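Local coordinates for flagellar basal body protein (Helicobacter pylori, PDB 5NPY), which probably builds, as FlgE2, part of the flagellar hook, the flexible joint that passes torque from the rotary motor to the filament, at residues 149-154 against 160-165; 197-202 against 428-433; 262-267 against 287-292; 400-405 against 433-438; 480-485 against 490-495. All blocks are in the same frame, centred on the assembly; numbering follows the deposited sequence.

How the interactions relate
The contacts spread along an elongated chain. Interactions 1 and 5 sit together, centres 14 Å apart and nearest atoms about 5 Å apart, and both neighbour strand 499-509. Interactions 2 and 4 form a second pair, with centres 16 Å apart; they share Ala433 and join the sheet holding strands 192-198 and 435-439 to that holding 396-406 and 430-431. Interaction 3 is remote, its centre 66 and 70 Å from those of interactions 1 and 5. In sequence, interaction 1 closes first, 262-292 falls between the two halves of interaction 2, the halves of interactions 2 and 4 alternate, and interaction 5 comes last. The chain thus runs outward through successive folded regions and returns.

Interaction 1 (149-154 against 160-165); sequences LKKIKD and TARDED
The carboxylate of Asp165 is enclosed from several directions by Leu149, Lys151, Thr160 and Arg162. Leu149 CD1 lies over one of its faces, 4.0 Å from Asp165 CG. Lys151 NZ comes to the syn side of Asp165 OD1 at 2.8 Å, 27° out of the carboxylate plane and displaced toward the face that Leu149 covers. At the other oxygen, Thr160 OG1 donates to Asp165 OD2 over 2.6 Å, again on the syn side but from beyond the opposite face. The guanidinium of Arg162 adds a second salt bridge, NH1 to Asp165 OD1 at 2.8 Å, so OD1 is shared by two cations. Lys151 NZ approaches that guanidinium obliquely, and the shared carboxylate would offset the two positive charges. A bend at chi3 of Lys151 (-108°) brings the ammonium back across Thr160, whose OG1 accepts a weak bond from Lys151 NZ at 3.2 Å. Lys151 also has a salt bridge to Glu500 and a hydrogen bond to Pro501 O, which ties the cluster to strand 499-509. Ala161 is the N-cap of helix 162-168, and its backbone N donates weakly to Glu164 OE2 at 3.4 Å. Within the D1 domain of the hook protein, the contact is a salt-bridge network that pins the first turn of a short helix to a neighbouring loop.

Interaction 2 (197-202 against 428-433); sequences VNLNPK and HKMKSA
Met430 reaches Val197 and Leu199 through a single atom, its terminal methyl. CE lies 4.1 Å from Leu199 CD1 and 4.3 Å from Val197 CG1, and these are the close approaches between the two segments. The methionine runs nearly straight from the backbone, with CG anti to the backbone N (chi1 -170°), before a bend at chi3 (-95°) turns the methyl toward the two branched side chains. Leu199 meets it at a slant with one methyl branch. The tight part is completed from outside: Val421 and Phe423 pack on Met430, while Tyr357 and Tyr377 pack on both Val197 and Leu199. The backbones themselves stay apart, since Val197 and Leu199 bond to Ser457, and Met430 to the adjacent Ser456. This intervening piece of chain lets the end of strand 192-198 and the short strand 430-431 meet by side chains alone. Away from the methyl the contact soon thins out. Lys429 and Lys431 are exposed, Lys429 NZ making a long, weak ion pair with Asp455, and beyond Leu199 the chain turns off in an Asx turn, where Lys202 N donates to a lone pair of Asn200 OD1 in the carbonyl plane at 3.0 Å. With apolar carbon atoms alone meeting, the contact imposes little directional preference, and its stability would come mainly from burial of the thioether and the branched methyls.

Interaction 3 (262-267 against 287-292); sequences FVFTYG and KEKTGL
Strand 262-266 passes the C-terminal end of helix 279-289, with Phe262 CA and Lys289 CA 7.7 Å apart. Across this gap Lys289 lays its aliphatic chain against two phenylalanine rings. Its CB stands over one face of the Phe262 ring, 4.0 Å from the centroid and 22° off the normal, in a CH-pi contact displaced toward the rim. A turn at chi2 (-67°) carries the chain back along the same ring, so that CD comes within 3.9 Å of Phe262 CE1. Phe264 is met differently: Lys289 CB lies at its edge, in the ring plane, 3.9 Å from Phe264 CZ, while CG approaches obliquely. The inner ring also packs on Leu282 and Leu285 of the helix, and Val250 of the adjacent strand touches both phenylalanines. Just past the helix, Thr290 opens an ST turn, its OG1 accepting from Leu292 N at 3.0 Å, and the same hydroxyl bonds back to Leu286 O. The ammonium of Lys289 leads away from the strand. The lysine thus divides its roles: methylene groups shield aromatic surface at the exposed margin of the helix-sheet interface, while its charge can remain in solvent.

Interaction 4 (400-405 against 433-438); sequences VKSYIV and APMTLD
The torsions of Met435 carry its sulfur to Ser402: chi1 of 85° places CG between the backbone N and the carbonyl carbon and, with an extended chi2, brings SD to 4.1 Å from Ser402 OG. The bend at chi3 (84°) then sets CE at 4.2 Å from the same Ser402 OG. This is van der Waals contact; the hydroxyl has its polar partner in Ser375 OG on the neighbouring strand. Strands 400-405 and 435-438 belong to different sheets and run 7.9 Å apart at closest approach, inclined at 29°, as in the face-to-face packing of a beta sandwich. Tyr446 fills in beside Ser402, Met435 and Leu437. Further along, Ile404 faces the second strand with its longer branch: CG1 touches Leu437 CD1 at 4.4 Å, and CD1 reaches to 4.3 Å from the backbone Asp438 O. Leu437 also packs on Leu373 and Thr417 of the sheet opposite, and Met435 is flanked by Leu448.

Interaction 5 (480-485 against 490-495); sequences RDMRIE and ISLAFS
Arg483 and Ser491 form an antiparallel hydrogen-bonded pair, with Arg483 N to Ser491 O and Ser491 N to Arg483 O both 3.0 Å. Ala493 N donates to Asp481 O at 2.9 Å, while Ala493 O accepts from Arg480 N at 2.8 Å. Arg480 and Asp481 thus both answer to Ala493, consistent with a classic beta bulge in this hairpin of strands 477-484 and 489-494. On one face Met482 slants across two neighbours, its CB 3.8 Å from Leu492 CD2 and its SD 3.9 Å from Ile490 CG2. Ile484 and Ile490 lie side by side there, CD1 of Ile484 being 3.9 Å from CG1 of Ile490. On the other face a bend at chi2 (89°) sends the Arg483 chain back over Ala493 to Asp481, where NE meets OD1 in a salt bridge of 3.0 Å. Farther out, Phe87 and Met89 pack on Met482 and Ile484 respectively, Ile179 touches Ile490 and Leu492, and strand 499-509 flanks strand 489-494.

Interaction 1 (149-154 against 160-165)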
# COMPACT_ATOMS: atom_id res chain seq x y z
N LEU A 149 -15.89 -14.02 19.06
CA LEU A 149 -15.83 -12.96 18.06
C LEU A 149 -16.70 -13.28 16.84
O LEU A 149 -17.00 -12.38 16.06
CB LEU A 149 -14.39 -12.70 17.61
CG LEU A 149 -13.46 -11.93 18.56
CD1 LEU A 149 -12.10 -11.66 17.91
CD2 LEU A 149 -14.09 -10.62 18.98
N LYS A 150 -17.09 -14.54 16.69
CA LYS A 150 -18.00 -14.98 15.63
C LYS A 150 -17.37 -14.76 14.26
O LYS A 150 -18.00 -14.27 13.33
CB LYS A 150 -19.36 -14.30 15.75
CG LYS A 150 -20.08 -14.63 17.05
CD LYS A 150 -21.57 -14.33 16.98
CE LYS A 150 -22.28 -14.77 18.27
NZ LYS A 150 -21.82 -14.00 19.47
N LYS A 151 -16.10 -15.13 14.16
CA LYS A 151 -15.38 -15.11 12.90
C LYS A 151 -15.26 -16.49 12.27
O LYS A 151 -14.72 -16.58 11.16
CB LYS A 151 -13.97 -14.54 13.10
CG LYS A 151 -13.95 -13.14 13.64
CD LYS A 151 -12.73 -12.41 13.14
CE LYS A 151 -11.73 -12.22 14.24
NZ LYS A 151 -10.36 -12.01 13.67
N ILE A 152 -15.70 -17.54 12.94
CA ILE A 152 -15.58 -18.90 12.42
C ILE A 152 -16.94 -19.32 11.89
O ILE A 152 -17.91 -19.46 12.65
CB ILE A 152 -15.08 -19.89 13.48
CG1 ILE A 152 -13.58 -19.71 13.73
CG2 ILE A 152 -15.33 -21.31 13.00
CD1 ILE A 152 -13.23 -18.59 14.66
N LYS A 153 -17.01 -19.52 10.58
CA LYS A 153 -18.20 -19.99 9.89
C LYS A 153 -17.78 -21.14 9.00
O LYS A 153 -16.98 -20.94 8.08
CB LYS A 153 -18.85 -18.87 9.04
CG LYS A 153 -19.07 -17.53 9.76
CD LYS A 153 -19.93 -17.70 11.01
CE LYS A 153 -19.61 -16.66 12.07
NZ LYS A 153 -20.02 -17.12 13.43
N ASP A 154 -18.29 -22.34 9.29
CA ASP A 154 -18.19 -23.48 8.37
C ASP A 154 -16.75 -24.00 8.28
O ASP A 154 -16.22 -24.25 7.19
CB ASP A 154 -18.72 -23.11 6.98
CG ASP A 154 -20.22 -22.89 6.98
OD1 ASP A 154 -20.96 -23.80 7.42
OD2 ASP A 154 -20.65 -21.80 6.55
N THR A 160 -11.40 -10.12 9.84
CA THR A 160 -11.87 -8.81 10.27
C THR A 160 -10.68 -7.91 10.52
O THR A 160 -9.52 -8.34 10.49
CB THR A 160 -12.75 -8.88 11.53
OG1 THR A 160 -12.02 -9.52 12.58
CG2 THR A 160 -14.04 -9.63 11.27
N ALA A 161 -10.97 -6.63 10.77
CA ALA A 161 -9.95 -5.63 11.05
C ALA A 161 -9.58 -5.63 12.53
O ALA A 161 -10.46 -5.72 13.39
CB ALA A 161 -10.43 -4.24 10.64
N ARG A 162 -8.28 -5.53 12.80
CA ARG A 162 -7.78 -5.68 14.17
C ARG A 162 -8.35 -4.63 15.12
O ARG A 162 -8.49 -4.89 16.32
CB ARG A 162 -6.25 -5.63 14.18
CG ARG A 162 -5.62 -6.12 15.48
CD ARG A 162 -5.95 -7.58 15.74
NE ARG A 162 -5.42 -8.47 14.71
CZ ARG A 162 -6.15 -9.10 13.79
NH1 ARG A 162 -7.48 -8.95 13.75
NH2 ARG A 162 -5.55 -9.88 12.90
N ASP A 163 -8.67 -3.44 14.60
CA ASP A 163 -9.22 -2.38 15.44
C ASP A 163 -10.56 -2.80 16.06
O ASP A 163 -10.75 -2.69 17.27
CB ASP A 163 -9.39 -1.09 14.62
CG ASP A 163 -8.07 -0.41 14.32
OD1 ASP A 163 -7.12 -0.55 15.13
OD2 ASP A 163 -7.97 0.28 13.29
N GLU A 164 -11.50 -3.28 15.23
CA GLU A 164 -12.81 -3.66 15.74
C GLU A 164 -12.74 -4.94 16.57
O GLU A 164 -13.53 -5.10 17.51
CB GLU A 164 -13.82 -3.80 14.59
CG GLU A 164 -13.40 -4.74 13.46
CD GLU A 164 -14.01 -4.37 12.10
OE1 GLU A 164 -14.46 -3.21 11.94
OE2 GLU A 164 -14.05 -5.24 11.19
N ASP A 165 -11.82 -5.85 16.25
CA ASP A 165 -11.60 -7.02 17.10
C ASP A 165 -11.30 -6.59 18.53
O ASP A 165 -11.98 -7.02 19.48
CB ASP A 165 -10.46 -7.89 16.57
CG ASP A 165 -10.89 -8.76 15.40
OD1 ASP A 165 -10.01 -9.44 14.80
OD2 ASP A 165 -12.10 -8.77 15.08

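Interaction 2 (197-202 against 428-433)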
# COMPACT_ATOMS: atom_id res chain seq x y z
N VAL A 197 4.85 5.06 -1.78
CA VAL A 197 6.06 4.94 -2.58
C VAL A 197 6.78 6.28 -2.55
O VAL A 197 6.15 7.35 -2.59
CB VAL A 197 5.74 4.53 -4.04
CG1 VAL A 197 4.77 5.52 -4.72
CG2 VAL A 197 6.97 4.41 -4.85
N ASN A 198 8.09 6.24 -2.46
CA ASN A 198 8.89 7.43 -2.64
C ASN A 198 9.43 7.40 -4.05
O ASN A 198 9.87 6.34 -4.52
CB ASN A 198 10.00 7.51 -1.60
CG ASN A 198 10.80 8.78 -1.75
OD1 ASN A 198 10.35 9.83 -1.29
ND2 ASN A 198 11.99 8.68 -2.32
N LEU A 199 9.37 8.53 -4.74
CA LEU A 199 9.84 8.61 -6.13
C LEU A 199 11.00 9.59 -6.18
O LEU A 199 10.81 10.79 -6.01
CB LEU A 199 8.71 9.04 -7.07
CG LEU A 199 7.47 8.12 -7.22
CD1 LEU A 199 6.43 8.77 -8.10
CD2 LEU A 199 7.78 6.76 -7.77
N ASN A 200 12.19 9.07 -6.40
CA ASN A 200 13.38 9.91 -6.43
C ASN A 200 13.75 10.20 -7.87
O ASN A 200 13.89 9.27 -8.68
CB ASN A 200 14.54 9.23 -5.70
CG ASN A 200 15.74 10.18 -5.48
OD1 ASN A 200 16.26 10.77 -6.41
ND2 ASN A 200 16.18 10.30 -4.23
N PRO A 201 13.92 11.48 -8.23
CA PRO A 201 14.13 11.83 -9.65
C PRO A 201 15.51 11.50 -10.19
O PRO A 201 15.76 11.73 -11.38
CB PRO A 201 13.89 13.36 -9.67
CG PRO A 201 14.15 13.81 -8.24
CD PRO A 201 13.74 12.65 -7.35
N LYS A 202 16.41 10.94 -9.37
CA LYS A 202 17.78 10.68 -9.79
C LYS A 202 18.18 9.21 -9.62
O LYS A 202 19.38 8.90 -9.63
CB LYS A 202 18.76 11.57 -9.02
CG LYS A 202 18.35 13.00 -8.91
CD LYS A 202 19.00 13.84 -9.99
CE LYS A 202 18.73 15.31 -9.75
NZ LYS A 202 19.38 16.18 -10.76
N HIS A 428 6.73 17.09 1.27
CA HIS A 428 6.96 16.34 0.04
C HIS A 428 5.91 15.26 -0.20
O HIS A 428 6.21 14.24 -0.81
CB HIS A 428 8.38 15.80 0.05
CG HIS A 428 9.38 16.90 -0.10
ND1 HIS A 428 9.93 17.25 -1.31
CD2 HIS A 428 9.84 17.81 0.80
CE1 HIS A 428 10.74 18.28 -1.15
NE2 HIS A 428 10.70 18.65 0.12
N LYS A 429 4.66 15.51 0.21
CA LYS A 429 3.59 14.52 0.09
C LYS A 429 3.02 14.52 -1.32
O LYS A 429 2.91 15.56 -1.96
CB LYS A 429 2.47 14.78 1.09
CG LYS A 429 2.91 14.92 2.56
CD LYS A 429 3.47 13.62 3.14
CE LYS A 429 3.69 13.74 4.64
NZ LYS A 429 4.44 12.59 5.21
N MET A 430 2.66 13.33 -1.79
CA MET A 430 2.07 13.17 -3.12
C MET A 430 0.65 13.75 -3.18
O MET A 430 -0.14 13.63 -2.24
CB MET A 430 2.03 11.68 -3.50
CG MET A 430 1.65 11.41 -4.96
SD MET A 430 1.25 9.68 -5.37
CE MET A 430 2.92 9.19 -5.96
N LYS A 431 0.31 14.29 -4.36
CA LYS A 431 -1.00 14.87 -4.69
C LYS A 431 -1.59 14.08 -5.85
O LYS A 431 -1.12 14.19 -6.98
CB LYS A 431 -0.85 16.34 -5.10
CG LYS A 431 -0.55 17.35 -4.00
CD LYS A 431 -0.66 18.76 -4.60
CE LYS A 431 -1.00 19.82 -3.57
NZ LYS A 431 -2.45 19.88 -3.26
N SER A 432 -2.62 13.28 -5.58
CA SER A 432 -3.16 12.43 -6.64
C SER A 432 -4.55 11.96 -6.23
O SER A 432 -4.94 12.04 -5.07
CB SER A 432 -2.25 11.23 -6.93
OG SER A 432 -2.23 10.35 -5.81
N ALA A 433 -5.26 11.43 -7.21
CA ALA A 433 -6.63 10.97 -7.04
C ALA A 433 -6.71 9.47 -7.28
O ALA A 433 -6.08 8.97 -8.22
CB ALA A 433 -7.59 11.70 -8.01

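Interaction 3 (262-267 against 287-292)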
# COMPACT_ATOMS: atom_id res chain seq x y z
N PHE A 262 21.32 35.28 -29.67
CA PHE A 262 20.12 35.15 -28.86
C PHE A 262 20.44 34.39 -27.59
O PHE A 262 21.25 33.46 -27.60
CB PHE A 262 18.99 34.38 -29.57
CG PHE A 262 18.61 34.93 -30.90
CD1 PHE A 262 17.57 35.84 -31.02
CD2 PHE A 262 19.26 34.52 -32.05
CE1 PHE A 262 17.21 36.34 -32.24
CE2 PHE A 262 18.91 35.01 -33.28
CZ PHE A 262 17.88 35.93 -33.37
N VAL A 263 19.78 34.75 -26.50
CA VAL A 263 19.89 34.01 -25.25
C VAL A 263 18.51 33.51 -24.85
O VAL A 263 17.57 34.30 -24.71
CB VAL A 263 20.50 34.87 -24.13
CG1 VAL A 263 20.52 34.07 -22.83
CG2 VAL A 263 21.92 35.29 -24.51
N PHE A 264 18.40 32.20 -24.68
CA PHE A 264 17.26 31.56 -24.06
C PHE A 264 17.67 31.11 -22.66
O PHE A 264 18.84 30.76 -22.43
CB PHE A 264 16.78 30.36 -24.87
CG PHE A 264 16.53 30.65 -26.32
CD1 PHE A 264 16.32 31.94 -26.77
CD2 PHE A 264 16.47 29.61 -27.23
CE1 PHE A 264 16.07 32.20 -28.11
CE2 PHE A 264 16.22 29.86 -28.59
CZ PHE A 264 16.01 31.16 -29.03
N THR A 265 16.72 31.11 -21.73
CA THR A 265 16.99 30.82 -20.33
C THR A 265 15.95 29.85 -19.78
O THR A 265 14.74 30.08 -19.94
CB THR A 265 16.98 32.10 -19.47
OG1 THR A 265 18.04 32.98 -19.89
CG2 THR A 265 17.13 31.77 -18.00
N TYR A 266 16.40 28.81 -19.10
CA TYR A 266 15.48 27.86 -18.49
C TYR A 266 14.79 28.49 -17.30
O TYR A 266 15.44 29.09 -16.43
CB TYR A 266 16.20 26.58 -18.07
CG TYR A 266 15.28 25.57 -17.41
CD1 TYR A 266 15.15 25.51 -16.02
CD2 TYR A 266 14.51 24.69 -18.19
CE1 TYR A 266 14.29 24.60 -15.41
CE2 TYR A 266 13.65 23.76 -17.58
CZ TYR A 266 13.55 23.72 -16.20
OH TYR A 266 12.72 22.82 -15.60
N GLY A 267 13.48 28.32 -17.24
CA GLY A 267 12.67 28.84 -16.16
C GLY A 267 11.22 28.95 -16.57
O GLY A 267 10.84 28.59 -17.69
N LYS A 287 11.98 28.23 -33.07
CA LYS A 287 11.41 28.43 -34.40
C LYS A 287 11.21 29.91 -34.71
O LYS A 287 11.47 30.35 -35.83
CB LYS A 287 10.08 27.69 -34.54
CG LYS A 287 9.44 27.83 -35.93
CD LYS A 287 10.33 27.23 -37.04
CE LYS A 287 9.55 27.05 -38.34
NZ LYS A 287 10.37 26.53 -39.48
N GLU A 288 10.75 30.69 -33.73
CA GLU A 288 10.50 32.11 -33.94
C GLU A 288 11.80 32.90 -34.14
O GLU A 288 11.91 33.71 -35.07
CB GLU A 288 9.69 32.65 -32.76
CG GLU A 288 8.34 31.99 -32.66
CD GLU A 288 7.54 32.43 -31.45
OE1 GLU A 288 8.16 32.87 -30.46
OE2 GLU A 288 6.29 32.32 -31.50
N LYS A 289 12.81 32.67 -33.29
CA LYS A 289 14.01 33.51 -33.32
C LYS A 289 14.97 33.10 -34.44
O LYS A 289 15.62 33.96 -35.04
CB LYS A 289 14.72 33.46 -31.97
CG LYS A 289 13.85 33.95 -30.82
CD LYS A 289 13.58 35.44 -30.98
CE LYS A 289 12.68 35.96 -29.88
NZ LYS A 289 11.73 36.98 -30.39
N THR A 290 15.13 31.81 -34.68
CA THR A 290 15.90 31.32 -35.80
C THR A 290 14.90 30.78 -36.83
O THR A 290 13.69 30.98 -36.70
CB THR A 290 16.90 30.26 -35.34
OG1 THR A 290 16.24 29.01 -35.18
CG2 THR A 290 17.53 30.66 -34.01
N GLY A 291 15.40 30.09 -37.84
CA GLY A 291 14.48 29.42 -38.73
C GLY A 291 14.30 27.95 -38.44
O GLY A 291 13.58 27.27 -39.19
N LEU A 292 14.91 27.44 -37.37
CA LEU A 292 15.20 26.03 -37.24
C LEU A 292 14.09 25.29 -36.49
O LEU A 292 13.40 25.85 -35.64
CB LEU A 292 16.54 25.83 -36.53
CG LEU A 292 17.65 26.76 -37.02
CD1 LEU A 292 18.94 26.50 -36.27
CD2 LEU A 292 17.86 26.60 -38.51

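Interaction 4 (400-405 against 433-438)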
# COMPACT_ATOMS: atom_id res chain seq x y z
N VAL A 400 1.79 8.00 -14.38
CA VAL A 400 1.82 6.61 -13.92
C VAL A 400 0.90 5.74 -14.78
O VAL A 400 -0.30 6.03 -14.93
CB VAL A 400 1.42 6.52 -12.43
CG1 VAL A 400 1.52 5.09 -11.95
CG2 VAL A 400 2.22 7.58 -11.54
N LYS A 401 1.44 4.63 -15.27
CA LYS A 401 0.75 3.66 -16.12
C LYS A 401 0.54 2.40 -15.29
O LYS A 401 1.52 1.72 -14.96
CB LYS A 401 1.61 3.40 -17.36
CG LYS A 401 1.38 2.10 -18.13
CD LYS A 401 2.50 1.90 -19.17
CE LYS A 401 1.98 1.13 -20.38
NZ LYS A 401 2.89 1.24 -21.55
N SER A 402 -0.71 2.08 -14.94
CA SER A 402 -1.00 0.96 -14.05
C SER A 402 -1.88 -0.10 -14.72
O SER A 402 -2.81 0.22 -15.47
CB SER A 402 -1.68 1.43 -12.76
OG SER A 402 -0.95 2.45 -12.10
N TYR A 403 -1.61 -1.37 -14.39
CA TYR A 403 -2.30 -2.52 -14.97
C TYR A 403 -2.03 -3.73 -14.08
O TYR A 403 -1.21 -3.68 -13.16
CB TYR A 403 -1.85 -2.78 -16.41
CG TYR A 403 -0.34 -2.80 -16.54
CD1 TYR A 403 0.38 -4.00 -16.40
CD2 TYR A 403 0.39 -1.63 -16.75
CE1 TYR A 403 1.77 -4.02 -16.50
CE2 TYR A 403 1.79 -1.65 -16.83
CZ TYR A 403 2.46 -2.86 -16.70
OH TYR A 403 3.83 -2.93 -16.78
N ILE A 404 -2.73 -4.83 -14.39
CA ILE A 404 -2.68 -6.07 -13.62
C ILE A 404 -2.17 -7.19 -14.52
O ILE A 404 -2.72 -7.42 -15.60
CB ILE A 404 -4.05 -6.44 -13.04
CG1 ILE A 404 -4.52 -5.36 -12.07
CG2 ILE A 404 -4.00 -7.79 -12.36
CD1 ILE A 404 -5.92 -5.61 -11.55
N VAL A 405 -1.13 -7.89 -14.09
CA VAL A 405 -0.56 -8.96 -14.90
C VAL A 405 -0.81 -10.29 -14.21
O VAL A 405 -0.77 -10.39 -12.98
CB VAL A 405 0.94 -8.75 -15.21
CG1 VAL A 405 1.38 -7.34 -14.89
CG2 VAL A 405 1.82 -9.80 -14.53
N ALA A 433 -5.26 11.43 -7.21
CA ALA A 433 -6.63 10.97 -7.04
C ALA A 433 -6.71 9.47 -7.28
O ALA A 433 -6.08 8.97 -8.22
CB ALA A 433 -7.59 11.70 -8.01
N PRO A 434 -7.50 8.76 -6.50
CA PRO A 434 -7.62 7.30 -6.70
C PRO A 434 -8.20 6.97 -8.07
O PRO A 434 -8.87 7.77 -8.71
CB PRO A 434 -8.55 6.87 -5.57
CG PRO A 434 -9.40 8.09 -5.32
CD PRO A 434 -8.49 9.27 -5.53
N MET A 435 -7.90 5.76 -8.53
CA MET A 435 -8.31 5.35 -9.86
C MET A 435 -9.07 4.03 -9.76
O MET A 435 -9.07 3.36 -8.71
CB MET A 435 -7.10 5.25 -10.82
CG MET A 435 -6.32 3.91 -10.80
SD MET A 435 -4.66 4.08 -11.53
CE MET A 435 -3.80 4.68 -10.06
N THR A 436 -9.75 3.67 -10.85
CA THR A 436 -10.54 2.44 -10.90
C THR A 436 -9.98 1.52 -11.97
O THR A 436 -9.96 1.87 -13.16
CB THR A 436 -12.02 2.72 -11.18
OG1 THR A 436 -12.59 3.41 -10.05
CG2 THR A 436 -12.77 1.37 -11.36
N LEU A 437 -9.48 0.37 -11.54
CA LEU A 437 -9.02 -0.67 -12.44
C LEU A 437 -10.09 -1.73 -12.52
O LEU A 437 -10.87 -1.92 -11.58
CB LEU A 437 -7.73 -1.31 -11.92
CG LEU A 437 -6.66 -0.35 -11.44
CD1 LEU A 437 -5.44 -1.16 -11.00
CD2 LEU A 437 -6.33 0.66 -12.53
N ASP A 438 -10.12 -2.44 -13.64
CA ASP A 438 -10.97 -3.62 -13.78
C ASP A 438 -10.15 -4.87 -13.48
O ASP A 438 -9.24 -5.22 -14.23
CB ASP A 438 -11.59 -3.68 -15.18
CG ASP A 438 -12.54 -4.84 -15.31
OD1 ASP A 438 -12.10 -5.93 -15.74
OD2 ASP A 438 -13.73 -4.67 -14.92

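Interaction 5 (480-485 against 490-495)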
# COMPACT_ATOMS: atom_id res chain seq x y z
N ARG A 480 -2.36 -23.37 11.04
CA ARG A 480 -0.98 -23.68 11.41
C ARG A 480 -0.87 -24.00 12.90
O ARG A 480 -0.63 -25.15 13.26
CB ARG A 480 -0.04 -22.54 11.02
CG ARG A 480 0.74 -22.85 9.76
CD ARG A 480 1.89 -21.90 9.55
NE ARG A 480 3.05 -22.62 9.04
CZ ARG A 480 3.94 -23.23 9.82
NH1 ARG A 480 3.80 -23.19 11.14
NH2 ARG A 480 4.96 -23.88 9.29
N ASP A 481 -1.02 -23.01 13.77
CA ASP A 481 -0.90 -23.24 15.20
C ASP A 481 -1.84 -22.28 15.92
O ASP A 481 -2.40 -21.37 15.31
CB ASP A 481 0.55 -23.06 15.68
CG ASP A 481 0.99 -21.60 15.73
OD1 ASP A 481 1.09 -21.05 16.85
OD2 ASP A 481 1.22 -21.01 14.66
N MET A 482 -2.01 -22.50 17.21
CA MET A 482 -2.92 -21.68 18.01
C MET A 482 -2.20 -21.12 19.23
O MET A 482 -1.46 -21.84 19.91
CB MET A 482 -4.16 -22.49 18.45
CG MET A 482 -4.95 -21.83 19.59
SD MET A 482 -6.45 -22.71 20.10
CE MET A 482 -5.72 -23.96 21.17
N ARG A 483 -2.42 -19.84 19.49
CA ARG A 483 -1.86 -19.16 20.65
C ARG A 483 -2.98 -18.75 21.59
O ARG A 483 -4.08 -18.38 21.16
CB ARG A 483 -1.07 -17.91 20.25
CG ARG A 483 -0.02 -18.14 19.20
CD ARG A 483 -0.58 -17.96 17.80
NE ARG A 483 0.46 -18.14 16.79
CZ ARG A 483 1.26 -17.17 16.38
NH1 ARG A 483 1.14 -15.95 16.88
NH2 ARG A 483 2.18 -17.43 15.45
N ILE A 484 -2.69 -18.83 22.89
CA ILE A 484 -3.57 -18.36 23.94
C ILE A 484 -2.71 -17.50 24.85
O ILE A 484 -1.89 -18.02 25.62
CB ILE A 484 -4.23 -19.51 24.71
CG1 ILE A 484 -5.10 -20.35 23.79
CG2 ILE A 484 -5.02 -18.97 25.89
CD1 ILE A 484 -6.19 -21.14 24.53
N GLU A 485 -2.88 -16.18 24.76
CA GLU A 485 -2.07 -15.24 25.54
C GLU A 485 -2.38 -15.36 27.02
O GLU A 485 -3.37 -15.97 27.45
CB GLU A 485 -2.33 -13.81 25.08
CG GLU A 485 -1.56 -13.45 23.83
CD GLU A 485 -0.14 -13.96 23.88
OE1 GLU A 485 0.62 -13.51 24.78
OE2 GLU A 485 0.22 -14.81 23.05
N ILE A 490 -7.43 -15.70 22.29
CA ILE A 490 -7.18 -16.89 21.48
C ILE A 490 -7.05 -16.46 20.03
O ILE A 490 -8.02 -15.98 19.43
CB ILE A 490 -8.30 -17.93 21.65
CG1 ILE A 490 -8.47 -18.28 23.13
CG2 ILE A 490 -8.05 -19.16 20.75
CD1 ILE A 490 -9.60 -19.26 23.39
N SER A 491 -5.87 -16.64 19.46
CA SER A 491 -5.62 -16.33 18.06
C SER A 491 -5.22 -17.59 17.30
O SER A 491 -4.63 -18.52 17.86
CB SER A 491 -4.51 -15.29 17.92
OG SER A 491 -4.66 -14.28 18.90
N LEU A 492 -5.54 -17.60 16.01
CA LEU A 492 -5.18 -18.69 15.12
C LEU A 492 -4.20 -18.20 14.07
O LEU A 492 -4.40 -17.13 13.49
CB LEU A 492 -6.44 -19.28 14.46
CG LEU A 492 -7.50 -19.78 15.45
CD1 LEU A 492 -8.73 -20.33 14.74
CD2 LEU A 492 -6.91 -20.83 16.39
N ALA A 493 -3.13 -18.96 13.84
CA ALA A 493 -2.20 -18.70 12.75
C ALA A 493 -2.50 -19.63 11.58
O ALA A 493 -2.99 -20.75 11.76
CB ALA A 493 -0.75 -18.89 13.19
N PHE A 494 -2.20 -19.15 10.38
CA PHE A 494 -2.47 -19.90 9.17
C PHE A 494 -1.24 -19.89 8.27
O PHE A 494 -0.25 -19.20 8.53
CB PHE A 494 -3.70 -19.34 8.43
CG PHE A 494 -4.99 -19.57 9.16
CD1 PHE A 494 -5.86 -20.56 8.75
CD2 PHE A 494 -5.32 -18.79 10.27
CE1 PHE A 494 -7.04 -20.78 9.43
CE2 PHE A 494 -6.50 -19.00 10.95
CZ PHE A 494 -7.37 -19.99 10.53
N SER A 495 -1.30 -20.69 7.21
CA SER A 495 -0.16 -20.83 6.31
C SER A 495 0.16 -19.53 5.58
O SER A 495 1.33 -19.26 5.28
CB SER A 495 -0.43 -21.93 5.29
OG SER A 495 -1.79 -21.91 4.92